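Local coordinates for nitrogenase molybdenum-iron protein alpha chain (Clostridium pasteurianum, PDB 4WES), which forms, with the beta chain, the molybdenum-iron component of nitrogenase, which reduces dinitrogen to ammonium at an iron-molybdenum cofactor, at residues I197-N211 / Y246-L259. Numbering follows the deposited sequence.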
ATOM      1  N   ILE A 197      20.884  -3.819  43.690  1.00 11.26           N
ATOM      2  CA  ILE A 197      21.307  -2.901  42.633  1.00 10.73           C
ATOM      3  C   ILE A 197      21.695  -1.523  43.200  1.00 10.67           C
ATOM      4  O   ILE A 197      22.814  -1.057  43.040  1.00 10.92           O
ATOM      5  CB  ILE A 197      20.283  -2.802  41.450  1.00 10.63           C
ATOM      6  CG1 ILE A 197      19.921  -4.193  40.948  1.00 10.98           C
ATOM      7  CG2 ILE A 197      20.859  -1.912  40.362  1.00 11.60           C
ATOM      8  CD1 ILE A 197      18.892  -4.192  39.842  1.00 11.35           C
ATOM      9  N   ILE A 198      20.728  -0.846  43.819  1.00 10.87           N
ATOM     10  CA  ILE A 198      20.952   0.510  44.320  1.00 10.92           C
ATOM     11  C   ILE A 198      22.095   0.519  45.337  1.00 11.68           C
ATOM     12  O   ILE A 198      22.114  -0.280  46.289  1.00 12.74           O
ATOM     13  CB  ILE A 198      19.659   1.092  44.953  1.00 10.94           C
ATOM     14  CG1 ILE A 198      18.613   1.297  43.855  1.00 10.92           C
ATOM     15  CG2 ILE A 198      19.955   2.385  45.704  1.00 11.98           C
ATOM     16  CD1 ILE A 198      17.270   1.808  44.349  1.00 11.31           C
ATOM     17  N   GLY A 199      23.034   1.452  45.148  1.00 11.79           N
ATOM     18  CA  GLY A 199      24.165   1.637  46.057  1.00 13.40           C
ATOM     19  C   GLY A 199      25.342   0.737  45.774  1.00 13.55           C
ATOM     20  O   GLY A 199      26.319   0.789  46.490  1.00 15.06           O
ATOM     21  N   LYS A 200      25.264  -0.051  44.702  1.00 12.19           N
ATOM     22  CA  LYS A 200      26.388  -0.892  44.294  1.00 12.84           C
ATOM     23  C   LYS A 200      27.399  -0.167  43.420  1.00 13.98           C
ATOM     24  O   LYS A 200      28.475  -0.691  43.182  1.00 17.65           O
ATOM     25  CB  LYS A 200      25.908  -2.167  43.625  1.00 14.58           C
ATOM     26  CG  LYS A 200      25.028  -3.063  44.470  1.00 14.97           C
ATOM     27  CD  LYS A 200      25.693  -3.650  45.685  1.00 16.51           C
ATOM     28  CE  LYS A 200      24.738  -4.569  46.409  1.00 18.39           C
ATOM     29  NZ  LYS A 200      25.271  -5.056  47.711  1.00 23.79           N
ATOM     30  N   GLY A 201      27.074   1.038  42.999  1.00 13.53           N
ATOM     31  CA  GLY A 201      27.953   1.819  42.154  1.00 15.35           C
ATOM     32  C   GLY A 201      28.943   2.634  42.929  1.00 17.32           C
ATOM     33  O   GLY A 201      28.942   2.645  44.153  1.00 20.97           O
ATOM     34  N   ASN A 202      29.780   3.353  42.218  1.00 17.66           N
ATOM     35  CA  ASN A 202      30.822   4.124  42.884  1.00 22.78           C
ATOM     36  C   ASN A 202      31.003   5.505  42.311  1.00 22.72           C
ATOM     37  O   ASN A 202      32.041   6.125  42.516  1.00 27.68           O
ATOM     38  CB  ASN A 202      32.158   3.379  42.797  1.00 36.73           C
ATOM     39  CG  ASN A 202      32.560   3.102  41.371  1.00 40.20           C
ATOM     40  OD1 ASN A 202      32.134   3.791  40.438  1.00 50.74           O
ATOM     41  ND2 ASN A 202      33.374   2.067  41.184  1.00 93.72           N
ATOM     42  N   LYS A 203      29.975   6.026  41.634  1.00 18.73           N
ATOM     43  CA  LYS A 203      30.120   7.320  41.004  1.00 18.91           C
ATOM     44  C   LYS A 203      30.178   8.456  42.030  1.00 17.37           C
ATOM     45  O   LYS A 203      29.582   8.392  43.109  1.00 19.72           O
ATOM     46  CB  LYS A 203      29.045   7.531  39.947  1.00 27.63           C
ATOM     47  CG  LYS A 203      29.313   6.674  38.722  1.00 41.40           C
ATOM     48  CD  LYS A 203      28.376   6.974  37.559  1.00 64.98           C
ATOM     49  CE  LYS A 203      29.110   7.564  36.364  1.00 82.01           C
ATOM     50  NZ  LYS A 203      29.507   8.986  36.560  1.00 78.15           N
ATOM     51  N   GLU A 204      30.931   9.491  41.677  1.00 20.63           N
ATOM     52  CA  GLU A 204      31.016  10.719  42.458  1.00 20.64           C
ATOM     53  C   GLU A 204      29.704  11.494  42.286  1.00 20.03           C
ATOM     54  O   GLU A 204      29.269  11.732  41.178  1.00 21.05           O
ATOM     55  CB  GLU A 204      32.182  11.551  41.938  1.00 27.05           C
ATOM     56  CG  GLU A 204      32.490  12.883  42.609  1.00 38.44           C
ATOM     57  CD  GLU A 204      33.635  13.643  41.939  1.00 42.23           C
ATOM     58  OE1 GLU A 204      34.408  13.013  41.163  1.00 39.14           O
ATOM     59  OE2 GLU A 204      33.735  14.872  42.183  1.00 58.16           O
ATOM     60  N   GLN A 205      29.101  11.914  43.391  1.00 20.16           N
ATOM     61  CA  GLN A 205      27.847  12.680  43.325  1.00 19.23           C
ATOM     62  C   GLN A 205      28.110  14.088  42.781  1.00 19.60           C
ATOM     63  O   GLN A 205      29.036  14.785  43.192  1.00 21.37           O
ATOM     64  CB  GLN A 205      27.205  12.776  44.691  1.00 19.43           C
ATOM     65  CG  GLN A 205      25.834  13.445  44.713  1.00 18.93           C
ATOM     66  CD  GLN A 205      25.118  13.217  46.019  1.00 19.61           C
ATOM     67  OE1 GLN A 205      25.340  12.193  46.709  1.00 21.75           O
ATOM     68  NE2 GLN A 205      24.197  14.123  46.348  1.00 18.80           N
ATOM     69  N   LYS A 206      27.267  14.508  41.848  1.00 19.12           N
ATOM     70  CA  LYS A 206      27.312  15.846  41.288  1.00 19.95           C
ATOM     71  C   LYS A 206      26.397  16.799  42.046  1.00 18.03           C
ATOM     72  O   LYS A 206      25.509  16.401  42.804  1.00 19.54           O
ATOM     73  CB  LYS A 206      26.987  15.829  39.766  1.00 19.94           C
ATOM     74  CG  LYS A 206      28.023  15.102  38.911  1.00 21.45           C
ATOM     75  CD  LYS A 206      27.644  15.004  37.443  1.00 24.23           C
ATOM     76  CE  LYS A 206      28.807  14.452  36.636  1.00 30.40           C
ATOM     77  NZ  LYS A 206      28.461  14.429  35.189  1.00 51.11           N
ATOM     78  N   LYS A 207      26.601  18.083  41.806  1.00 20.38           N
ATOM     79  CA  LYS A 207      25.804  19.114  42.467  1.00 19.25           C
ATOM     80  C   LYS A 207      24.356  19.096  41.960  1.00 17.93           C
ATOM     81  O   LYS A 207      24.098  18.766  40.808  1.00 17.90           O
ATOM     82  CB  LYS A 207      26.391  20.505  42.255  1.00 26.24           C
ATOM     83  CG  LYS A 207      27.806  20.669  42.781  1.00 39.62           C
ATOM     84  CD  LYS A 207      28.247  22.119  42.614  1.00 65.60           C
ATOM     85  CE  LYS A 207      29.663  22.231  42.063  1.00 95.87           C
ATOM     86  NZ  LYS A 207      30.708  21.741  43.004  1.00118.85           N
ATOM     87  N   TYR A 208      23.441  19.501  42.828  1.00 16.53           N
ATOM     88  CA  TYR A 208      22.024  19.591  42.505  1.00 15.83           C
ATOM     89  C   TYR A 208      21.457  18.321  41.897  1.00 13.38           C
ATOM     90  O   TYR A 208      20.720  18.356  40.910  1.00 13.99           O
ATOM     91  CB  TYR A 208      21.763  20.768  41.583  1.00 17.30           C
ATOM     92  CG  TYR A 208      22.349  22.069  42.100  1.00 21.66           C
ATOM     93  CD1 TYR A 208      21.954  22.608  43.316  1.00 27.53           C
ATOM     94  CD2 TYR A 208      23.310  22.730  41.379  1.00 26.95           C
ATOM     95  CE1 TYR A 208      22.492  23.794  43.786  1.00 42.83           C
ATOM     96  CE2 TYR A 208      23.869  23.896  41.843  1.00 37.20           C
ATOM     97  CZ  TYR A 208      23.458  24.417  43.046  1.00 37.72           C
ATOM     98  OH  TYR A 208      24.017  25.596  43.464  1.00 71.65           O
ATOM     99  N   SER A 209      21.806  17.193  42.493  1.00 12.92           N
ATOM    100  CA  SER A 209      21.422  15.891  41.964  0.50 11.60           C
ATOM    101  C   SER A 209      20.065  15.438  42.485  1.00 11.91           C
ATOM    102  O   SER A 209      19.804  15.434  43.688  1.00 12.87           O
ATOM    103  CB  SER A 209      22.481  14.836  42.287  0.50 12.28           C
ATOM    104  OG  SER A 209      23.632  14.932  41.452  0.50 12.59           O
ATOM    105  N   ILE A 210      19.212  15.064  41.537  1.00 11.40           N
ATOM    106  CA  ILE A 210      17.887  14.536  41.833  1.00 10.82           C
ATOM    107  C   ILE A 210      17.729  13.207  41.085  1.00 10.03           C
ATOM    108  O   ILE A 210      18.370  12.957  40.081  1.00 11.18           O
ATOM    109  CB  ILE A 210      16.786  15.534  41.406  1.00 11.62           C
ATOM    110  CG1 ILE A 210      16.751  15.746  39.903  1.00 12.62           C
ATOM    111  CG2 ILE A 210      16.982  16.830  42.157  1.00 13.02           C
ATOM    112  CD1 ILE A 210      15.824  14.757  39.183  1.00 16.12           C
ATOM    113  N   ASN A 211      16.804  12.381  41.579  1.00 10.12           N
ATOM    114  CA  ASN A 211      16.313  11.233  40.818  1.00 10.24           C
ATOM    115  C   ASN A 211      14.829  11.422  40.544  1.00  9.35           C
ATOM    116  O   ASN A 211      14.126  11.985  41.366  1.00 10.14           O
ATOM    117  CB  ASN A 211      16.419   9.934  41.582  1.00 10.72           C
ATOM    118  CG  ASN A 211      17.836   9.527  41.934  1.00 10.34           C
ATOM    119  OD1 ASN A 211      18.789   9.737  41.168  1.00 10.65           O
ATOM    120  ND2 ASN A 211      17.977   8.969  43.150  1.00 10.99           N
ATOM    121  N   TYR A 246      21.662   0.185  33.641  1.00  9.17           N
ATOM    122  CA  TYR A 246      21.875  -0.534  34.885  1.00  9.93           C
ATOM    123  C   TYR A 246      22.764   0.255  35.840  1.00 10.03           C
ATOM    124  O   TYR A 246      22.502   0.363  37.049  1.00 10.11           O
ATOM    125  CB  TYR A 246      22.470  -1.908  34.549  1.00  9.99           C
ATOM    126  CG  TYR A 246      22.677  -2.802  35.729  1.00  9.65           C
ATOM    127  CD1 TYR A 246      21.619  -3.489  36.299  1.00 10.22           C
ATOM    128  CD2 TYR A 246      23.957  -2.992  36.278  1.00 10.92           C
ATOM    129  CE1 TYR A 246      21.786  -4.328  37.365  1.00 10.95           C
ATOM    130  CE2 TYR A 246      24.126  -3.854  37.344  1.00 10.49           C
ATOM    131  CZ  TYR A 246      23.061  -4.514  37.898  1.00 10.68           C
ATOM    132  OH  TYR A 246      23.251  -5.337  38.968  1.00 11.58           O
ATOM    133  N   GLU A 247      23.846   0.843  35.306  1.00 10.03           N
ATOM    134  CA  GLU A 247      24.778   1.595  36.134  1.00 11.47           C
ATOM    135  C   GLU A 247      24.106   2.794  36.790  1.00 10.59           C
ATOM    136  O   GLU A 247      24.416   3.129  37.943  1.00 11.22           O
ATOM    137  CB  GLU A 247      25.969   2.001  35.288  1.00 13.36           C
ATOM    138  CG  GLU A 247      27.011   2.827  36.032  1.00 20.83           C
ATOM    139  CD  GLU A 247      28.169   3.127  35.128  1.00 39.57           C
ATOM    140  OE1 GLU A 247      28.328   4.312  34.775  1.00 51.89           O
ATOM    141  OE2 GLU A 247      28.904   2.180  34.777  1.00 68.58           O
ATOM    142  N   LYS A 248      23.195   3.459  36.093  1.00 10.30           N
ATOM    143  CA  LYS A 248      22.505   4.582  36.727  1.00 11.21           C
ATOM    144  C   LYS A 248      21.661   4.108  37.895  1.00 10.89           C
ATOM    145  O   LYS A 248      21.571   4.786  38.934  1.00 11.77           O
ATOM    146  CB  LYS A 248      21.694   5.413  35.725  1.00 11.82           C
ATOM    147  CG  LYS A 248      22.648   6.295  34.932  1.00 14.47           C
ATOM    148  CD  LYS A 248      22.171   6.931  33.675  1.00 20.45           C
ATOM    149  CE  LYS A 248      21.187   7.995  33.937  1.00 18.14           C
ATOM    150  NZ  LYS A 248      20.755   8.768  32.694  1.00 13.67           N
ATOM    151  N   VAL A 249      20.983   2.960  37.758  1.00 10.07           N
ATOM    152  CA  VAL A 249      20.249   2.449  38.888  1.00 10.49           C
ATOM    153  C   VAL A 249      21.198   2.098  40.046  1.00 10.17           C
ATOM    154  O   VAL A 249      20.904   2.377  41.217  1.00 11.10           O
ATOM    155  CB  VAL A 249      19.359   1.260  38.481  1.00 10.67           C
ATOM    156  CG1 VAL A 249      18.524   0.784  39.644  1.00 11.72           C
ATOM    157  CG2 VAL A 249      18.444   1.626  37.299  1.00 10.94           C
ATOM    158  N   GLN A 250      22.344   1.506  39.726  1.00 10.07           N
ATOM    159  CA  GLN A 250      23.353   1.227  40.766  1.00 10.95           C
ATOM    160  C   GLN A 250      23.813   2.448  41.529  1.00 11.33           C
ATOM    161  O   GLN A 250      24.208   2.341  42.685  1.00 13.05           O
ATOM    162  CB  GLN A 250      24.587   0.572  40.157  1.00 12.02           C
ATOM    163  CG  GLN A 250      24.392  -0.858  39.694  1.00 11.82           C
ATOM    164  CD  GLN A 250      25.711  -1.437  39.251  1.00 13.13           C
ATOM    165  OE1 GLN A 250      26.356  -0.862  38.360  1.00 14.48           O
ATOM    166  NE2 GLN A 250      26.112  -2.537  39.857  1.00 13.47           N
ATOM    167  N   ASN A 251      23.765   3.603  40.879  1.00 10.72           N
ATOM    168  CA  ASN A 251      24.158   4.858  41.486  1.00 11.54           C
ATOM    169  C   ASN A 251      22.981   5.747  41.895  1.00 10.74           C
ATOM    170  O   ASN A 251      23.158   6.942  42.126  1.00 11.85           O
ATOM    171  CB  ASN A 251      25.106   5.599  40.565  1.00 12.34           C
ATOM    172  CG  ASN A 251      26.454   4.944  40.493  1.00 13.02           C
ATOM    173  OD1 ASN A 251      27.228   5.014  41.441  1.00 14.07           O
ATOM    174  ND2 ASN A 251      26.730   4.264  39.405  1.00 14.32           N
ATOM    175  N   ALA A 252      21.804   5.154  42.105  1.00 10.50           N
ATOM    176  CA  ALA A 252      20.662   5.955  42.485  1.00 10.92           C
ATOM    177  C   ALA A 252      20.887   6.664  43.845  1.00 10.51           C
ATOM    178  O   ALA A 252      20.270   7.684  44.114  1.00 11.61           O
ATOM    179  CB  ALA A 252      19.384   5.137  42.539  1.00 10.82           C
ATOM    180  N   ASP A 253      21.772   6.129  44.699  1.00 11.21           N
ATOM    181  CA  ASP A 253      22.039   6.760  45.977  1.00 11.79           C
ATOM    182  C   ASP A 253      22.816   8.078  45.864  1.00 11.59           C
ATOM    183  O   ASP A 253      22.974   8.768  46.858  1.00 13.62           O
ATOM    184  CB  ASP A 253      22.770   5.796  46.921  1.00 12.53           C
ATOM    185  CG  ASP A 253      24.104   5.297  46.359  1.00 13.55           C
ATOM    186  OD1 ASP A 253      24.181   4.959  45.159  1.00 13.98           O
ATOM    187  OD2 ASP A 253      25.080   5.256  47.143  1.00 17.48           O
ATOM    188  N   LYS A 254      23.291   8.443  44.690  1.00 11.12           N
ATOM    189  CA  LYS A 254      24.085   9.644  44.491  1.00 12.13           C
ATOM    190  C   LYS A 254      23.188  10.822  44.121  1.00 12.83           C
ATOM    191  O   LYS A 254      23.337  11.456  43.054  1.00 13.39           O
ATOM    192  CB  LYS A 254      25.169   9.378  43.451  1.00 13.30           C
ATOM    193  CG  LYS A 254      26.115   8.251  43.828  1.00 17.13           C
ATOM    194  CD  LYS A 254      26.945   8.606  45.066  1.00 23.31           C
ATOM    195  CE  LYS A 254      27.479   7.360  45.749  1.00 29.84           C
ATOM    196  NZ  LYS A 254      28.326   6.607  44.811  1.00 27.56           N
ATOM    197  N   ALA A 255      22.238  11.117  45.013  1.00 12.94           N
ATOM    198  CA  ALA A 255      21.289  12.195  44.807  1.00 12.54           C
ATOM    199  C   ALA A 255      20.964  12.832  46.127  1.00 12.13           C
ATOM    200  O   ALA A 255      21.072  12.203  47.173  1.00 14.81           O
ATOM    201  CB  ALA A 255      19.999  11.714  44.146  1.00 14.72           C
ATOM    202  N   ASP A 256      20.515  14.082  46.070  1.00 12.76           N
ATOM    203  CA  ASP A 256      20.007  14.766  47.252  1.00 14.54           C
ATOM    204  C   ASP A 256      18.499  14.787  47.411  1.00 12.55           C
ATOM    205  O   ASP A 256      18.027  15.039  48.509  1.00 15.13           O
ATOM    206  CB  ASP A 256      20.520  16.202  47.280  1.00 17.96           C
ATOM    207  CG  ASP A 256      21.954  16.267  47.721  1.00 22.89           C
ATOM    208  OD1 ASP A 256      22.415  15.328  48.408  1.00 22.72           O
ATOM    209  OD2 ASP A 256      22.638  17.205  47.366  1.00 22.93           O
ATOM    210  N   LEU A 257      17.752  14.512  46.329  1.00 11.99           N
ATOM    211  CA  LEU A 257      16.307  14.536  46.437  1.00 11.44           C
ATOM    212  C   LEU A 257      15.713  13.560  45.450  1.00 10.60           C
ATOM    213  O   LEU A 257      16.053  13.591  44.263  1.00 11.69           O
ATOM    214  CB  LEU A 257      15.768  15.961  46.159  1.00 12.04           C
ATOM    215  CG  LEU A 257      14.251  16.176  46.335  1.00 12.58           C
ATOM    216  CD1 LEU A 257      13.818  15.985  47.785  1.00 14.57           C
ATOM    217  CD2 LEU A 257      13.917  17.569  45.836  1.00 14.07           C
ATOM    218  N   ASN A 258      14.813  12.707  45.957  1.00 10.56           N
ATOM    219  CA  ASN A 258      14.028  11.809  45.111  1.00 10.49           C
ATOM    220  C   ASN A 258      12.668  12.440  44.799  1.00 11.00           C
ATOM    221  O   ASN A 258      11.997  12.975  45.694  1.00 12.68           O
ATOM    222  CB  ASN A 258      13.799  10.474  45.829  1.00 10.68           C
ATOM    223  CG  ASN A 258      14.963   9.521  45.699  1.00 11.36           C
ATOM    224  OD1 ASN A 258      15.579   9.456  44.644  1.00 11.65           O
ATOM    225  ND2 ASN A 258      15.166   8.685  46.720  1.00 11.23           N
ATOM    226  N   LEU A 259      12.281  12.369  43.532  1.00 10.06           N
ATOM    227  CA  LEU A 259      10.994  12.880  43.066  1.00 10.42           C
ATOM    228  C   LEU A 259      10.123  11.660  42.734  1.00 10.06           C
ATOM    229  O   LEU A 259      10.468  10.904  41.849  1.00 14.26           O
ATOM    230  CB  LEU A 259      11.173  13.741  41.838  1.00 10.08           C
ATOM    231  CG  LEU A 259      12.259  14.814  41.867  1.00 12.99           C
ATOM    232  CD1 LEU A 259      12.324  15.553  40.541  1.00 15.22           C
ATOM    233  CD2 LEU A 259      12.114  15.771  43.012  1.00 13.74           C
TER
HETATM  234  O   HOH W   1      27.270   3.777  47.008  1.00 23.03           O
HETATM  235  O   HOH W   2      29.275   2.898  39.206  1.00 18.72           O
HETATM  236  O   HOH W   3      23.589  16.711  44.844  1.00 20.14           O
HETATM  237  O   HOH W   4      25.145  12.593  41.152  1.00 17.40           O
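The carbonyl of Gln250, in helix 246-250, is gripped from both faces by the backbone of 197-211. Gly199 N reaches Gln250 O at 2.9 Å and Gly201 N reaches it at 3.2 Å, from opposite sides of the carbonyl plane. The next residue, Asn251, turns its side chain to the same loop. Its OD1 takes a nearly straight bond from Lys203 N (2.9 Å, 165°), while its ND2 bonds back to Glu247 O. Lys203 lays CB and CG across this amide.

The Lys254 chain bends at chi2 (-65°), and at chi4, which folds NZ back to a lone pair of Lys203 O at 2.8 Å. At the start of the segment, CG2 of Ile197 packs on Val249 CG1 and on CG of Gln250.

Farther along, Asn211 ties the turn after the helix to the strand. Its ND2 donates to Ala252 O at 2.8 Å and to Asn258 OD1 at 2.9 Å, both close to its amide plane. Both ND2 protons are thus used in a buried place, and Asn237 bonds OD1. Asn258 runs alongside, its amide turned 31° from that of Asn211.

Ser209 O accepts from Asp256 N. Nearby, one water bridges 205-209 to the Asp256 carboxylate: it accepts from Gln205 NE2 and Ser209 N and donates to Lys206 O and Asp256 OD2.

The strands then pair in parallel. Asn211 N bonds to Leu257 O, and Asn211 O accepts from Leu259 N. Strand 209-215 lies between 235-239 and 257-260 in a four-stranded parallel sheet, with 281-283 beyond 257-260, flanked by helices 263-277 and 289-303, as in a Rossmann-like alpha/beta domain.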